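Local atomic coordinates of OmpT protein (Vibrio cholerae serotype O1, PDB entry 6EHD), a protein that probably acts as a non-specific diffusion porin, a beta-barrel channel that lets small solutes and ions pass across the bacterial outer membrane. Residues Ser6-Val11 with Ala42-Asn47. The protein carries 1 engineered substitution. Numbering follows the deposited sequence.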
loop_
_atom_site.group_PDB
_atom_site.type_symbol
_atom_site.label_atom_id
_atom_site.label_comp_id
_atom_site.label_asym_id
_atom_site.label_seq_id
_atom_site.Cartn_x
_atom_site.Cartn_y
_atom_site.Cartn_z
ATOM N N SER A 6 17.802 18.109 -18.973
ATOM C CA SER A 6 18.637 16.868 -19.064
ATOM C C SER A 6 20.158 17.128 -19.363
ATOM O O SER A 6 20.459 17.917 -20.254
ATOM C CB SER A 6 18.067 15.909 -20.124
ATOM O OG SER A 6 18.671 14.629 -20.047
ATOM N N ASP A 7 21.072 16.459 -18.620
ATOM C CA ASP A 7 22.579 16.515 -18.758
ATOM C C ASP A 7 23.249 15.624 -17.645
ATOM O O ASP A 7 23.026 14.415 -17.632
ATOM C CB ASP A 7 23.122 17.972 -18.757
ATOM C CG ASP A 7 24.651 18.060 -19.028
ATOM O OD1 ASP A 7 25.235 17.083 -19.548
ATOM O OD2 ASP A 7 25.271 19.102 -18.698
ATOM N N ALA A 8 24.071 16.194 -16.747
ATOM C CA ALA A 8 24.318 15.616 -15.426
ATOM C C ALA A 8 23.092 15.853 -14.505
ATOM O O ALA A 8 22.934 15.164 -13.466
ATOM C CB ALA A 8 25.554 16.244 -14.801
ATOM N N GLY A 9 22.257 16.848 -14.857
ATOM C CA GLY A 9 20.972 17.107 -14.174
ATOM C C GLY A 9 19.766 16.765 -15.063
ATOM O O GLY A 9 19.851 16.949 -16.274
ATOM N N THR A 10 18.669 16.278 -14.470
ATOM C CA THR A 10 17.357 16.058 -15.172
ATOM C C THR A 10 16.212 16.547 -14.326
ATOM O O THR A 10 16.217 16.388 -13.078
ATOM C CB THR A 10 17.155 14.562 -15.455
ATOM O OG1 THR A 10 17.471 13.818 -14.263
ATOM C CG2 THR A 10 18.074 14.090 -16.563
ATOM N N VAL A 11 15.221 17.189 -14.958
ATOM C CA VAL A 11 14.041 17.623 -14.283
ATOM C C VAL A 11 12.871 16.879 -15.075
ATOM O O VAL A 11 12.798 17.040 -16.288
ATOM C CB VAL A 11 13.907 19.136 -14.261
ATOM C CG1 VAL A 11 12.645 19.566 -13.551
ATOM C CG2 VAL A 11 15.083 19.781 -13.476
ATOM N N ALA A 42 13.470 15.959 -9.711
ATOM C CA ALA A 42 14.762 16.522 -10.131
ATOM C C ALA A 42 15.955 15.701 -9.550
ATOM O O ALA A 42 15.934 15.357 -8.364
ATOM C CB ALA A 42 14.833 17.977 -9.665
ATOM N N ASN A 43 16.889 15.307 -10.405
ATOM C CA ASN A 43 18.055 14.480 -10.040
ATOM C C ASN A 43 19.333 15.155 -10.537
ATOM O O ASN A 43 19.361 15.755 -11.627
ATOM C CB ASN A 43 17.959 13.015 -10.537
ATOM C CG ASN A 43 16.828 12.249 -9.808
ATOM O OD1 ASN A 43 17.050 11.691 -8.710
ATOM N ND2 ASN A 43 15.572 12.347 -10.329
ATOM N N TYR A 44 20.386 15.083 -9.721
ATOM C CA TYR A 44 21.661 15.629 -10.131
ATOM C C TYR A 44 22.786 14.743 -9.613
ATOM O O TYR A 44 22.867 14.501 -8.412
ATOM C CB TYR A 44 21.766 17.090 -9.618
ATOM C CG TYR A 44 23.031 17.762 -10.123
ATOM C CD1 TYR A 44 23.054 18.407 -11.365
ATOM C CD2 TYR A 44 24.222 17.722 -9.384
ATOM C CE1 TYR A 44 24.238 19.001 -11.852
ATOM C CE2 TYR A 44 25.412 18.308 -9.863
ATOM C CZ TYR A 44 25.420 18.954 -11.087
ATOM O OH TYR A 44 26.580 19.551 -11.546
ATOM N N THR A 45 23.652 14.287 -10.507
ATOM C CA THR A 45 24.803 13.469 -10.178
ATOM C C THR A 45 26.015 14.379 -9.946
ATOM O O THR A 45 26.425 15.136 -10.830
ATOM C CB THR A 45 25.087 12.476 -11.356
ATOM O OG1 THR A 45 23.986 11.601 -11.488
ATOM C CG2 THR A 45 26.292 11.598 -11.115
ATOM N N VAL A 46 26.559 14.334 -8.760
ATOM C CA VAL A 46 27.764 15.165 -8.370
ATOM C C VAL A 46 28.995 14.424 -8.871
ATOM O O VAL A 46 29.800 14.983 -9.597
ATOM C CB VAL A 46 27.797 15.431 -6.853
ATOM C CG1 VAL A 46 29.064 16.217 -6.412
ATOM C CG2 VAL A 46 26.554 16.121 -6.373
ATOM N N ASN A 47 29.103 13.141 -8.551
ATOM C CA ASN A 47 30.080 12.243 -9.135
ATOM C C ASN A 47 29.673 10.763 -9.003
ATOM O O ASN A 47 28.576 10.463 -8.560
ATOM C CB ASN A 47 31.500 12.522 -8.580
ATOM C CG ASN A 47 31.628 12.340 -7.084
ATOM O OD1 ASN A 47 30.953 11.512 -6.458
ATOM N ND2 ASN A 47 32.559 13.083 -6.504
HETATM O O HOH W 1 14.720 13.592 -12.849
#
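T10 and N43 face each other as an antiparallel hydrogen-bonded pair, T10 N to N43 O and N43 N to T10 O both spanning 3.0 Å, at the open end of the beta hairpin formed by strands 9-24 and 30-47 of the porin barrel. Two residues away on each strand, T45 N donates to A8 O at 3.2 Å, at the turn that leads from strand 2-6 into strand 9-24. The carbonyls of N43 and T10 also take CA–H···O contacts from neighbouring residues, G9 CA to N43 O and A42 CA to T10 O. On the face carrying T10 and N43, one water links T10 OG1 (3.1 Å) and N43 ND2, accepting from the amide. T10 OG1 sits between its backbone N and carbonyl carbon (chi1 46°), which brings it within 3.8 Å of N43 CB. On the other face, V11 CG2 rests against A42 CB. With CG anti to the backbone N (chi1 -175°), the Y44 ring lies beside G9, which has no side chain, with A8 CB 4.2 Å from Y44 CE1 and Y44 CD1 3.7 Å from G9 CA.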